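Local coordinates for protein fasciclin-1 (Drosophila melanogaster, PDB 1O70) that acts as a neural cell adhesion molecule, the chain here being a piece that holds its third and fourth FAS1 domains, at residues I279-K284 with Y305-E310; D246-S251 with I268-E273; L51-E56 with D151-V156; H80-R85 with A100-V105. All blocks are in the same frame, centred on the assembly; numbering follows the deposited sequence.

Interaction 1. Residues I279-K284 with Y305-E310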
loop_
_atom_site.group_PDB
_atom_site.type_symbol
_atom_site.label_atom_id
_atom_site.label_comp_id
_atom_site.label_asym_id
_atom_site.label_seq_id
_atom_site.Cartn_x
_atom_site.Cartn_y
_atom_site.Cartn_z
ATOM N N ILE A 279 13.325 -5.492 7.211
ATOM C CA ILE A 279 14.230 -4.371 7.394
ATOM C C ILE A 279 15.104 -4.568 8.620
ATOM O O ILE A 279 14.617 -4.814 9.730
ATOM C CB ILE A 279 13.456 -3.040 7.548
ATOM C CG1 ILE A 279 12.880 -2.622 6.192
ATOM C CG2 ILE A 279 14.370 -1.968 8.119
ATOM C CD1 ILE A 279 12.047 -1.374 6.232
ATOM N N ILE A 280 16.406 -4.449 8.408
ATOM C CA ILE A 280 17.365 -4.588 9.479
ATOM C C ILE A 280 17.932 -3.202 9.709
ATOM O O ILE A 280 18.639 -2.656 8.867
ATOM C CB ILE A 280 18.460 -5.587 9.075
ATOM C CG1 ILE A 280 17.817 -6.970 8.879
ATOM C CG2 ILE A 280 19.554 -5.639 10.138
ATOM C CD1 ILE A 280 18.707 -7.993 8.219
ATOM N N TRP A 281 17.566 -2.623 10.840
ATOM C CA TRP A 281 18.010 -1.294 11.224
ATOM C C TRP A 281 18.712 -1.478 12.553
ATOM O O TRP A 281 18.105 -1.962 13.509
ATOM C CB TRP A 281 16.806 -0.378 11.409
ATOM C CG TRP A 281 17.149 0.973 11.922
ATOM C CD1 TRP A 281 17.807 1.963 11.254
ATOM C CD2 TRP A 281 16.822 1.502 13.215
ATOM N NE1 TRP A 281 17.901 3.086 12.052
ATOM C CE2 TRP A 281 17.303 2.830 13.253
ATOM C CE3 TRP A 281 16.159 0.986 14.335
ATOM C CZ2 TRP A 281 17.153 3.643 14.375
ATOM C CZ3 TRP A 281 16.007 1.800 15.457
ATOM C CH2 TRP A 281 16.501 3.119 15.463
ATOM N N ASN A 282 19.978 -1.085 12.623
ATOM C CA ASN A 282 20.752 -1.256 13.843
ATOM C C ASN A 282 20.683 -2.723 14.281
ATOM O O ASN A 282 21.081 -3.622 13.540
ATOM C CB ASN A 282 20.225 -0.351 14.958
ATOM C CG ASN A 282 20.513 1.118 14.702
ATOM O OD1 ASN A 282 21.329 1.464 13.846
ATOM N ND2 ASN A 282 19.849 1.992 15.457
ATOM N N TYR A 283 20.172 -2.970 15.480
ATOM C CA TYR A 283 20.073 -4.338 15.968
ATOM C C TYR A 283 18.640 -4.866 15.912
ATOM O O TYR A 283 18.328 -5.937 16.441
ATOM C CB TYR A 283 20.626 -4.419 17.398
ATOM C CG TYR A 283 22.143 -4.435 17.471
ATOM C CD1 TYR A 283 22.812 -4.069 18.645
ATOM C CD2 TYR A 283 22.909 -4.843 16.373
ATOM C CE1 TYR A 283 24.209 -4.111 18.726
ATOM C CE2 TYR A 283 24.301 -4.891 16.440
ATOM C CZ TYR A 283 24.947 -4.524 17.622
ATOM O OH TYR A 283 26.327 -4.572 17.700
ATOM N N LYS A 284 17.771 -4.120 15.244
ATOM C CA LYS A 284 16.385 -4.530 15.135
ATOM C C LYS A 284 16.010 -5.094 13.762
ATOM O O LYS A 284 16.615 -4.770 12.737
ATOM C CB LYS A 284 15.483 -3.357 15.536
ATOM C CG LYS A 284 15.778 -2.900 16.963
ATOM C CD LYS A 284 14.579 -2.298 17.683
ATOM C CE LYS A 284 14.919 -1.999 19.152
ATOM N NZ LYS A 284 13.728 -1.499 19.922
ATOM N N TYR A 305 6.974 -2.092 13.140
ATOM C CA TYR A 305 7.421 -1.387 14.331
ATOM C C TYR A 305 8.255 -0.197 13.878
ATOM O O TYR A 305 8.989 -0.277 12.893
ATOM C CB TYR A 305 8.270 -2.335 15.188
ATOM C CG TYR A 305 8.509 -1.878 16.612
ATOM C CD1 TYR A 305 7.502 -1.979 17.576
ATOM C CD2 TYR A 305 9.742 -1.324 16.997
ATOM C CE1 TYR A 305 7.713 -1.542 18.886
ATOM C CE2 TYR A 305 9.960 -0.882 18.310
ATOM C CZ TYR A 305 8.940 -0.992 19.246
ATOM O OH TYR A 305 9.125 -0.534 20.535
ATOM N N PRO A 306 8.156 0.925 14.597
ATOM C CA PRO A 306 8.907 2.138 14.256
ATOM C C PRO A 306 10.411 2.014 14.508
ATOM O O PRO A 306 10.834 1.270 15.389
ATOM C CB PRO A 306 8.254 3.196 15.140
ATOM C CG PRO A 306 7.856 2.412 16.350
ATOM C CD PRO A 306 7.295 1.149 15.771
ATOM N N LEU A 307 11.213 2.714 13.713
ATOM C CA LEU A 307 12.660 2.686 13.899
ATOM C C LEU A 307 12.948 3.412 15.212
ATOM O O LEU A 307 13.169 4.621 15.219
ATOM C CB LEU A 307 13.351 3.403 12.741
ATOM C CG LEU A 307 13.069 2.771 11.383
ATOM C CD1 LEU A 307 13.602 3.655 10.275
ATOM C CD2 LEU A 307 13.691 1.380 11.328
ATOM N N LEU A 308 12.935 2.675 16.321
ATOM C CA LEU A 308 13.164 3.270 17.630
ATOM C C LEU A 308 13.961 2.370 18.577
ATOM O O LEU A 308 13.710 1.168 18.663
ATOM C CB LEU A 308 11.815 3.627 18.265
ATOM C CG LEU A 308 11.771 4.690 19.369
ATOM C CD1 LEU A 308 12.246 6.023 18.822
ATOM C CD2 LEU A 308 10.352 4.811 19.899
ATOM N N GLU A 309 14.933 2.961 19.268
ATOM C CA GLU A 309 15.771 2.255 20.245
ATOM C C GLU A 309 15.436 2.907 21.584
ATOM O O GLU A 309 14.811 3.965 21.602
ATOM C CB GLU A 309 17.253 2.468 19.926
ATOM C CG GLU A 309 17.662 2.021 18.539
ATOM C CD GLU A 309 19.109 2.339 18.219
ATOM O OE1 GLU A 309 19.460 3.537 18.169
ATOM O OE2 GLU A 309 19.896 1.389 18.016
ATOM N N GLU A 310 15.821 2.308 22.707
ATOM C CA GLU A 310 15.490 2.958 23.969
ATOM C C GLU A 310 16.467 4.078 24.305
ATOM O O GLU A 310 16.503 4.561 25.433
ATOM C CB GLU A 310 15.412 1.955 25.125
ATOM C CG GLU A 310 16.693 1.248 25.477
ATOM C CD GLU A 310 16.552 0.424 26.747
ATOM O OE1 GLU A 310 15.634 -0.428 26.812
ATOM O OE2 GLU A 310 17.356 0.635 27.682
#
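L307 lies over the indole of W281. Its CB sits 3.8 Å from the centroid of the W281 six-membered ring and only 4° off the ring normal, a CH-pi contact. L307 CD2 lies over the same face at the pyrrole end, 3.5 Å from W281 CG. The indole reaches across because its CG is anti to the backbone N (chi1 175°). L308 O is at the ring edge, in plane. W281 with L307 and L308 is the tight, buried part. At its border, E309 CG lies 3.5 Å from W281 CH2. At W281 an alanine would leave L307 and the CG of E309 without the ring they rest on, and would probably open a gap between strand and loop.

The polar side is looser: N282 is exposed and K284 partly so. The extended chain of K284 brings NZ to L308 O, a 2.9 Å hydrogen bond in the carbonyl plane. The carboxylate of E309 has a long, weak ion pair to K311.

W281 to K284 is a type II' turn, closing a hairpin between strands 276-281 and 284-295. W281 also packs on L266 and I268 of strand 265-273. Next to the contact, Y305 and P306 lie against helix 201-210.

Interaction 2. Residues D246-S251 with I268-E273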
loop_
_atom_site.group_PDB
_atom_site.type_symbol
_atom_site.label_atom_id
_atom_site.label_comp_id
_atom_site.label_asym_id
_atom_site.label_seq_id
_atom_site.Cartn_x
_atom_site.Cartn_y
_atom_site.Cartn_z
ATOM N N ASP A 246 14.037 -2.438 -4.826
ATOM C CA ASP A 246 15.256 -1.671 -5.070
ATOM C C ASP A 246 16.169 -1.824 -3.864
ATOM O O ASP A 246 17.352 -2.116 -4.006
ATOM C CB ASP A 246 14.969 -0.176 -5.269
ATOM C CG ASP A 246 14.221 0.122 -6.557
ATOM O OD1 ASP A 246 14.317 -0.673 -7.521
ATOM O OD2 ASP A 246 13.554 1.177 -6.614
ATOM N N LEU A 247 15.608 -1.633 -2.675
ATOM C CA LEU A 247 16.382 -1.736 -1.447
ATOM C C LEU A 247 17.053 -3.103 -1.342
ATOM O O LEU A 247 18.181 -3.214 -0.863
ATOM C CB LEU A 247 15.475 -1.498 -0.239
ATOM C CG LEU A 247 14.646 -0.215 -0.328
ATOM C CD1 LEU A 247 13.742 -0.106 0.883
ATOM C CD2 LEU A 247 15.568 0.998 -0.425
ATOM N N VAL A 248 16.355 -4.140 -1.797
ATOM C CA VAL A 248 16.890 -5.498 -1.760
ATOM C C VAL A 248 18.106 -5.603 -2.683
ATOM O O VAL A 248 19.160 -6.096 -2.279
ATOM C CB VAL A 248 15.826 -6.540 -2.197
ATOM C CG1 VAL A 248 16.458 -7.916 -2.326
ATOM C CG2 VAL A 248 14.702 -6.582 -1.182
ATOM N N LYS A 249 17.954 -5.126 -3.915
ATOM C CA LYS A 249 19.037 -5.166 -4.893
ATOM C C LYS A 249 20.243 -4.356 -4.417
ATOM O O LYS A 249 21.385 -4.786 -4.576
ATOM C CB LYS A 249 18.550 -4.630 -6.239
ATOM C CG LYS A 249 19.600 -4.624 -7.330
ATOM C CD LYS A 249 19.024 -4.059 -8.620
ATOM C CE LYS A 249 20.053 -4.079 -9.744
ATOM N NZ LYS A 249 19.535 -3.448 -10.992
ATOM N N PHE A 250 19.991 -3.185 -3.840
ATOM C CA PHE A 250 21.074 -2.355 -3.342
ATOM C C PHE A 250 21.799 -3.073 -2.214
ATOM O O PHE A 250 22.998 -3.289 -2.292
ATOM C CB PHE A 250 20.552 -1.013 -2.816
ATOM C CG PHE A 250 20.207 -0.013 -3.890
ATOM C CD1 PHE A 250 19.363 -0.358 -4.942
ATOM C CD2 PHE A 250 20.695 1.291 -3.821
ATOM C CE1 PHE A 250 19.004 0.581 -5.909
ATOM C CE2 PHE A 250 20.342 2.238 -4.781
ATOM C CZ PHE A 250 19.496 1.882 -5.826
ATOM N N SER A 251 21.074 -3.462 -1.171
ATOM C CA SER A 251 21.715 -4.122 -0.041
ATOM C C SER A 251 22.303 -5.475 -0.419
ATOM O O SER A 251 23.014 -6.095 0.368
ATOM C CB SER A 251 20.735 -4.280 1.131
ATOM O OG SER A 251 19.861 -5.369 0.950
ATOM N N ILE A 268 20.133 1.088 6.432
ATOM C CA ILE A 268 19.388 -0.110 6.751
ATOM C C ILE A 268 19.794 -1.192 5.781
ATOM O O ILE A 268 20.599 -0.964 4.882
ATOM C CB ILE A 268 17.874 0.112 6.594
ATOM C CG1 ILE A 268 17.575 0.538 5.153
ATOM C CG2 ILE A 268 17.385 1.142 7.596
ATOM C CD1 ILE A 268 16.111 0.666 4.836
ATOM N N ARG A 269 19.230 -2.377 5.967
ATOM C CA ARG A 269 19.506 -3.483 5.075
ATOM C C ARG A 269 18.173 -4.186 4.886
ATOM O O ARG A 269 17.438 -4.381 5.851
ATOM C CB ARG A 269 20.523 -4.423 5.697
ATOM C CG ARG A 269 21.034 -5.437 4.721
ATOM C CD ARG A 269 21.792 -6.530 5.420
ATOM N NE ARG A 269 22.073 -7.614 4.492
ATOM C CZ ARG A 269 22.543 -8.802 4.854
ATOM N NH1 ARG A 269 22.784 -9.061 6.137
ATOM N NH2 ARG A 269 22.782 -9.731 3.935
ATOM N N VAL A 270 17.849 -4.545 3.648
ATOM C CA VAL A 270 16.579 -5.206 3.355
ATOM C C VAL A 270 16.779 -6.609 2.789
ATOM O O VAL A 270 17.637 -6.810 1.934
ATOM C CB VAL A 270 15.751 -4.386 2.337
ATOM C CG1 VAL A 270 14.389 -5.037 2.130
ATOM C CG2 VAL A 270 15.599 -2.949 2.816
ATOM N N GLU A 271 15.984 -7.572 3.253
ATOM C CA GLU A 271 16.104 -8.951 2.776
ATOM C C GLU A 271 14.753 -9.593 2.465
ATOM O O GLU A 271 13.715 -9.113 2.913
ATOM C CB GLU A 271 16.819 -9.812 3.821
ATOM C CG GLU A 271 18.115 -9.216 4.344
ATOM C CD GLU A 271 18.714 -10.022 5.486
ATOM O OE1 GLU A 271 17.946 -10.690 6.224
ATOM O OE2 GLU A 271 19.954 -9.968 5.663
ATOM N N GLU A 272 14.775 -10.669 1.682
ATOM C CA GLU A 272 13.560 -11.401 1.353
ATOM C C GLU A 272 13.461 -12.532 2.365
ATOM O O GLU A 272 14.467 -13.161 2.705
ATOM C CB GLU A 272 13.573 -11.828 -0.116
ATOM C CG GLU A 272 13.662 -10.671 -1.098
ATOM C CD GLU A 272 13.673 -11.132 -2.543
ATOM O OE1 GLU A 272 13.611 -12.358 -2.775
ATOM O OE2 GLU A 272 13.743 -10.268 -3.441
ATOM N N GLU A 273 12.254 -12.783 2.853
ATOM C CA GLU A 273 12.040 -13.835 3.828
ATOM C C GLU A 273 10.643 -14.406 3.700
ATOM O O GLU A 273 9.667 -13.779 4.104
ATOM C CB GLU A 273 12.243 -13.287 5.238
ATOM C CG GLU A 273 13.449 -13.851 5.944
ATOM C CD GLU A 273 13.788 -13.098 7.213
ATOM O OE1 GLU A 273 12.879 -12.926 8.059
ATOM O OE2 GLU A 273 14.963 -12.688 7.360
#
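S251 OG lies 2.8 Å from V270 O and can give it a weak hydrogen bond. The same hydroxyl also has L247 O at 3.3 Å and V248 O at 3.4 Å, both weak. It has one proton to share, and which carbonyl takes it is not settled. Its chi1 of 80° sets OG between the backbone N and the carbonyl carbon. From there it can reach back into its own helix and across to the strand.

The rest of the buried contact is apolar. V270 points at the helix and splits its two methyls. CG2 meets L247 CB at 3.4 Å, and CG1 meets V248 CG2 at 3.7 Å. V248 turns its other methyl, CG1, to the side chain of E272, which is exposed. On the S251 side, the methylene CG of R269 lies 3.8 Å from S251 CB. Further out, E271 OE2 sits over the R269 guanidinium face, a salt bridge of charges alone.

L247 and S251 also touch V257 of the next strand, so the helix spans both. The axes of 246-251 and 268-273 cross at 108°. A helix laid across the strands in this way belongs to the FAS1 fold, a seven-stranded beta wedge with packed helices.

Interaction 3. Residues L51-E56 with D151-V156. With SO4 (sulfate ion), chain D.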
loop_
_atom_site.group_PDB
_atom_site.type_symbol
_atom_site.label_atom_id
_atom_site.label_comp_id
_atom_site.label_asym_id
_atom_site.label_seq_id
_atom_site.Cartn_x
_atom_site.Cartn_y
_atom_site.Cartn_z
ATOM N N LEU A 51 -11.527 -7.746 -10.170
ATOM C CA LEU A 51 -11.983 -6.464 -9.644
ATOM C C LEU A 51 -11.946 -5.579 -10.871
ATOM O O LEU A 51 -10.882 -5.111 -11.270
ATOM C CB LEU A 51 -11.027 -5.918 -8.573
ATOM C CG LEU A 51 -10.824 -6.775 -7.312
ATOM C CD1 LEU A 51 -10.072 -5.953 -6.265
ATOM C CD2 LEU A 51 -12.174 -7.217 -6.735
ATOM N N ALA A 52 -13.104 -5.380 -11.496
ATOM C CA ALA A 52 -13.177 -4.574 -12.702
ATOM C C ALA A 52 -13.502 -3.117 -12.411
ATOM O O ALA A 52 -14.566 -2.801 -11.883
ATOM C CB ALA A 52 -14.213 -5.157 -13.653
ATOM N N PRO A 53 -12.573 -2.212 -12.738
ATOM C CA PRO A 53 -12.793 -0.782 -12.506
ATOM C C PRO A 53 -13.969 -0.320 -13.356
ATOM O O PRO A 53 -14.139 -0.790 -14.484
ATOM C CB PRO A 53 -11.493 -0.138 -12.991
ATOM C CG PRO A 53 -10.479 -1.220 -12.814
ATOM C CD PRO A 53 -11.211 -2.465 -13.235
ATOM N N SER A 54 -14.780 0.591 -12.821
ATOM C CA SER A 54 -15.918 1.121 -13.567
ATOM C C SER A 54 -15.362 1.882 -14.761
ATOM O O SER A 54 -14.185 2.237 -14.773
ATOM C CB SER A 54 -16.716 2.090 -12.705
ATOM O OG SER A 54 -15.939 3.246 -12.458
ATOM N N ASN A 55 -16.201 2.141 -15.760
ATOM C CA ASN A 55 -15.754 2.874 -16.940
ATOM C C ASN A 55 -15.331 4.277 -16.551
ATOM O O ASN A 55 -14.426 4.858 -17.154
ATOM C CB ASN A 55 -16.875 2.948 -17.970
ATOM C CG ASN A 55 -17.534 1.614 -18.193
ATOM O OD1 ASN A 55 -18.291 1.128 -17.347
ATOM N ND2 ASN A 55 -17.237 0.997 -19.327
ATOM N N GLU A 56 -15.999 4.818 -15.538
ATOM C CA GLU A 56 -15.700 6.152 -15.050
ATOM C C GLU A 56 -14.330 6.127 -14.379
ATOM O O GLU A 56 -13.617 7.130 -14.355
ATOM C CB GLU A 56 -16.767 6.586 -14.049
ATOM C CG GLU A 56 -16.662 8.036 -13.611
ATOM C CD GLU A 56 -17.752 8.422 -12.623
ATOM O OE1 GLU A 56 -18.953 8.204 -12.933
ATOM O OE2 GLU A 56 -17.405 8.959 -11.540
ATOM N N ASP A 151 -14.462 1.729 -7.989
ATOM C CA ASP A 151 -14.449 3.079 -8.525
ATOM C C ASP A 151 -13.093 3.689 -8.823
ATOM O O ASP A 151 -13.013 4.857 -9.196
ATOM C CB ASP A 151 -15.231 4.011 -7.600
ATOM C CG ASP A 151 -14.683 4.031 -6.190
ATOM O OD1 ASP A 151 -13.617 3.421 -5.929
ATOM O OD2 ASP A 151 -15.335 4.671 -5.342
ATOM N N HIS A 152 -12.028 2.920 -8.644
ATOM C CA HIS A 152 -10.692 3.414 -8.956
ATOM C C HIS A 152 -9.922 2.269 -9.528
ATOM O O HIS A 152 -10.231 1.113 -9.249
ATOM C CB HIS A 152 -9.947 3.927 -7.725
ATOM C CG HIS A 152 -10.403 5.271 -7.265
ATOM N ND1 HIS A 152 -11.376 5.439 -6.304
ATOM C CD2 HIS A 152 -10.038 6.517 -7.654
ATOM C CE1 HIS A 152 -11.589 6.728 -6.115
ATOM N NE2 HIS A 152 -10.790 7.405 -6.922
ATOM N N VAL A 153 -8.925 2.594 -10.336
ATOM C CA VAL A 153 -8.090 1.585 -10.946
ATOM C C VAL A 153 -6.906 1.337 -10.020
ATOM O O VAL A 153 -6.124 2.248 -9.733
ATOM C CB VAL A 153 -7.589 2.056 -12.315
ATOM C CG1 VAL A 153 -6.839 0.938 -12.997
ATOM C CG2 VAL A 153 -8.765 2.526 -13.173
ATOM N N LEU A 154 -6.780 0.105 -9.541
ATOM C CA LEU A 154 -5.683 -0.231 -8.647
ATOM C C LEU A 154 -4.355 -0.059 -9.386
ATOM O O LEU A 154 -4.313 -0.075 -10.621
ATOM C CB LEU A 154 -5.827 -1.672 -8.140
ATOM C CG LEU A 154 -7.115 -2.011 -7.382
ATOM C CD1 LEU A 154 -7.102 -3.476 -6.963
ATOM C CD2 LEU A 154 -7.257 -1.109 -6.170
ATOM N N GLY A 155 -3.277 0.119 -8.630
ATOM C CA GLY A 155 -1.968 0.280 -9.232
ATOM C C GLY A 155 -1.694 1.621 -9.881
ATOM O O GLY A 155 -0.658 1.793 -10.516
ATOM N N VAL A 156 -2.618 2.567 -9.738
ATOM C CA VAL A 156 -2.454 3.913 -10.303
ATOM C C VAL A 156 -2.841 4.918 -9.211
ATOM O O VAL A 156 -3.983 5.371 -9.138
ATOM C CB VAL A 156 -3.356 4.123 -11.536
ATOM C CG1 VAL A 156 -3.183 5.542 -12.068
ATOM C CG2 VAL A 156 -3.012 3.111 -12.619
HETATM S S SO4 D . -15.266 3.479 -22.958
HETATM O O1 SO4 D . -15.587 2.995 -21.597
HETATM O O2 SO4 D . -16.340 4.364 -23.442
HETATM O O3 SO4 D . -13.987 4.210 -22.926
HETATM O O4 SO4 D . -15.135 2.324 -23.872
#
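P53 and V153 meet where two neighbouring parallel strands of the FAS1 beta wedge, 48-53 and 145-150, run out into their following segments.

The contact across the segments is apolar. P53 CB lies 3.8 Å from V153 CG2, and the two side chains cross at about a right angle. V153 has this methyl beside its own backbone N, while CG1 is anti to it (chi1 -174°). L51 and L154 touch through their ends, CD1 to CD1 at 3.9 Å. H80 packs on P53, V153 and L154, and helix 70-79 lies against V153 and L154. S54 adds a looser contact, its OG 4.2 Å from D151 CA.

The polar bonds fix each segment separately. S54 is the N-cap of helix 55-60, and its OG accepts from the backbone N of A57. H152 ND1 donates to D151 OD1 at 3.0 Å, with an N-H...O angle of 142°. The donor comes from above the carboxylate plane. T134 N also bonds to D151 OD1, so two groups grip this oxygen. The H152 ring stacks on Y158.

The third kind involves a bound anion. A sulfate, probably from the crystallisation liquor, is hydrogen-bonded to R25 NH2 and K26 NZ. N55 ND2 adds a weak hydrogen bond to sulfate O1, 3.4 Å long and nearly straight at 164°.

Interaction 4. Residues H80-R85 with A100-V105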
loop_
_atom_site.group_PDB
_atom_site.type_symbol
_atom_site.label_atom_id
_atom_site.label_comp_id
_atom_site.label_asym_id
_atom_site.label_seq_id
_atom_site.Cartn_x
_atom_site.Cartn_y
_atom_site.Cartn_z
ATOM N N HIS A 80 -5.543 -6.760 -10.516
ATOM C CA HIS A 80 -7.001 -6.700 -10.388
ATOM C C HIS A 80 -7.549 -8.120 -10.483
ATOM O O HIS A 80 -8.759 -8.322 -10.416
ATOM C CB HIS A 80 -7.635 -5.875 -11.507
ATOM C CG HIS A 80 -7.507 -4.394 -11.334
ATOM N ND1 HIS A 80 -6.394 -3.687 -11.734
ATOM C CD2 HIS A 80 -8.378 -3.476 -10.846
ATOM C CE1 HIS A 80 -6.586 -2.399 -11.509
ATOM N NE2 HIS A 80 -7.782 -2.244 -10.970
ATOM N N ILE A 81 -6.657 -9.101 -10.640
ATOM C CA ILE A 81 -7.061 -10.502 -10.777
ATOM C C ILE A 81 -6.649 -11.402 -9.602
ATOM O O ILE A 81 -5.497 -11.844 -9.500
ATOM C CB ILE A 81 -6.493 -11.122 -12.078
ATOM C CG1 ILE A 81 -6.851 -10.250 -13.282
ATOM C CG2 ILE A 81 -7.056 -12.508 -12.282
ATOM C CD1 ILE A 81 -6.105 -10.648 -14.551
ATOM N N ILE A 82 -7.619 -11.693 -8.744
ATOM C CA ILE A 82 -7.421 -12.527 -7.566
ATOM C C ILE A 82 -7.461 -14.029 -7.854
ATOM O O ILE A 82 -8.470 -14.561 -8.318
ATOM C CB ILE A 82 -8.494 -12.208 -6.515
ATOM C CG1 ILE A 82 -8.371 -10.739 -6.097
ATOM C CG2 ILE A 82 -8.356 -13.149 -5.334
ATOM C CD1 ILE A 82 -9.599 -10.174 -5.470
ATOM N N LYS A 83 -6.366 -14.713 -7.544
ATOM C CA LYS A 83 -6.287 -16.149 -7.770
ATOM C C LYS A 83 -7.106 -16.901 -6.718
ATOM O O LYS A 83 -6.561 -17.674 -5.930
ATOM C CB LYS A 83 -4.819 -16.593 -7.730
ATOM C CG LYS A 83 -3.986 -15.994 -8.859
ATOM C CD LYS A 83 -2.549 -15.721 -8.451
ATOM C CE LYS A 83 -1.784 -16.998 -8.158
ATOM N NZ LYS A 83 -0.414 -16.713 -7.632
ATOM N N ASP A 84 -8.421 -16.680 -6.718
ATOM C CA ASP A 84 -9.311 -17.321 -5.754
ATOM C C ASP A 84 -10.784 -16.956 -6.000
ATOM O O ASP A 84 -11.085 -16.039 -6.761
ATOM C CB ASP A 84 -8.863 -16.923 -4.337
ATOM C CG ASP A 84 -9.775 -17.462 -3.244
ATOM O OD1 ASP A 84 -10.304 -18.588 -3.377
ATOM O OD2 ASP A 84 -9.937 -16.758 -2.227
ATOM N N ARG A 85 -11.692 -17.697 -5.375
ATOM C CA ARG A 85 -13.120 -17.443 -5.514
ATOM C C ARG A 85 -13.534 -16.594 -4.313
ATOM O O ARG A 85 -13.705 -17.117 -3.213
ATOM C CB ARG A 85 -13.879 -18.763 -5.496
ATOM C CG ARG A 85 -15.387 -18.597 -5.541
ATOM C CD ARG A 85 -16.077 -19.875 -5.087
ATOM N NE ARG A 85 -15.661 -20.993 -5.918
ATOM C CZ ARG A 85 -16.023 -21.134 -7.187
ATOM N NH1 ARG A 85 -16.812 -20.224 -7.750
ATOM N NH2 ARG A 85 -15.593 -22.174 -7.897
ATOM N N ALA A 100 -6.871 -10.477 5.864
ATOM C CA ALA A 100 -6.353 -11.429 4.893
ATOM C C ALA A 100 -5.760 -10.696 3.703
ATOM O O ALA A 100 -6.443 -9.936 3.017
ATOM C CB ALA A 100 -7.454 -12.357 4.428
ATOM N N GLN A 101 -4.476 -10.907 3.475
ATOM C CA GLN A 101 -3.828 -10.287 2.341
ATOM C C GLN A 101 -4.004 -11.292 1.219
ATOM O O GLN A 101 -3.524 -12.426 1.297
ATOM C CB GLN A 101 -2.363 -10.044 2.641
ATOM C CG GLN A 101 -2.179 -9.169 3.852
ATOM C CD GLN A 101 -0.734 -8.847 4.076
ATOM O OE1 GLN A 101 0.131 -9.725 3.961
ATOM N NE2 GLN A 101 -0.449 -7.588 4.407
ATOM N N VAL A 102 -4.723 -10.857 0.191
ATOM C CA VAL A 102 -5.053 -11.682 -0.955
ATOM C C VAL A 102 -4.094 -11.513 -2.128
ATOM O O VAL A 102 -3.936 -10.420 -2.649
ATOM C CB VAL A 102 -6.462 -11.345 -1.427
ATOM C CG1 VAL A 102 -6.907 -12.340 -2.464
ATOM C CG2 VAL A 102 -7.407 -11.336 -0.234
ATOM N N PRO A 103 -3.443 -12.603 -2.559
ATOM C CA PRO A 103 -2.489 -12.584 -3.685
ATOM C C PRO A 103 -3.185 -12.397 -5.036
ATOM O O PRO A 103 -4.345 -12.768 -5.189
ATOM C CB PRO A 103 -1.812 -13.957 -3.606
ATOM C CG PRO A 103 -2.008 -14.379 -2.170
ATOM C CD PRO A 103 -3.405 -13.901 -1.862
ATOM N N THR A 104 -2.476 -11.838 -6.009
ATOM C CA THR A 104 -3.043 -11.632 -7.336
ATOM C C THR A 104 -2.138 -12.233 -8.414
ATOM O O THR A 104 -1.124 -12.858 -8.106
ATOM C CB THR A 104 -3.253 -10.140 -7.638
ATOM O OG1 THR A 104 -1.982 -9.487 -7.751
ATOM C CG2 THR A 104 -4.060 -9.494 -6.528
ATOM N N VAL A 105 -2.513 -12.059 -9.678
ATOM C CA VAL A 105 -1.726 -12.593 -10.785
ATOM C C VAL A 105 -0.386 -11.875 -10.771
ATOM O O VAL A 105 0.619 -12.378 -11.278
ATOM C CB VAL A 105 -2.452 -12.369 -12.128
ATOM C CG1 VAL A 105 -1.534 -12.673 -13.296
ATOM C CG2 VAL A 105 -3.683 -13.249 -12.180
#
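I81 and V105 meet through both backbone and side chain. V105 N donates to I81 O at 3.0 Å. Beside this bond, V105 CG2 rests on I81 CG2 and CB, each 3.5 Å away. A chi1 of 169° puts CG2 beside the backbone N of V105, on the side of I81. One residue along, I82 CG2 faces V102 CG1 at 3.3 Å, the side chains crossing at about a right angle. K83 is exposed. Its bent chain lays the methylene CD against T104 O, at 3.2 Å.

Around this first shell, turns and bonds set the backbones. K83 is the centre of an inverse gamma turn, closed by D84 N to I82 O at 2.7 Å. It turns the chain just past strand 81-82. T104 OG1 has T109 O and N106 O as hydrogen-bond partners, which tie it to the residues that follow. Its one proton can serve only one of them fully at a time.

Further out, each segment is held by its own neighbour in the sheet. I82 pairs with T49 and packs on T49 and L51 of strand 48-53. V102 pairs with L111 of strand 110-116. F113 of that strand touches both the I82 and V102 side chains. Strands 81-82 and 102-103 are the two outermost strands of one seven-stranded sheet. Here these two edge strands come together, as in the beta wedge of FAS1 domains.

Overall arrangement
The four contacts fall into two pairs, one in each FAS1 domain. Interactions 3 and 4 belong to the third domain and touch: L51 N lies 2.8 Å from H80 O, a probable hydrogen bond, and interaction 4 is nested in the loop closed by interaction 3. Interactions 1 and 2 belong to the fourth domain. They meet at adjacent strands, with I280 N 2.8 Å from R269 O. The pairs do not touch: the centres of interactions 1 and 3 are about 37 Å apart, and the nearest atoms of 2 and 4 about 10 Å. The N132 glycan comes within about 9 Å of the D151 side chain in interaction 3.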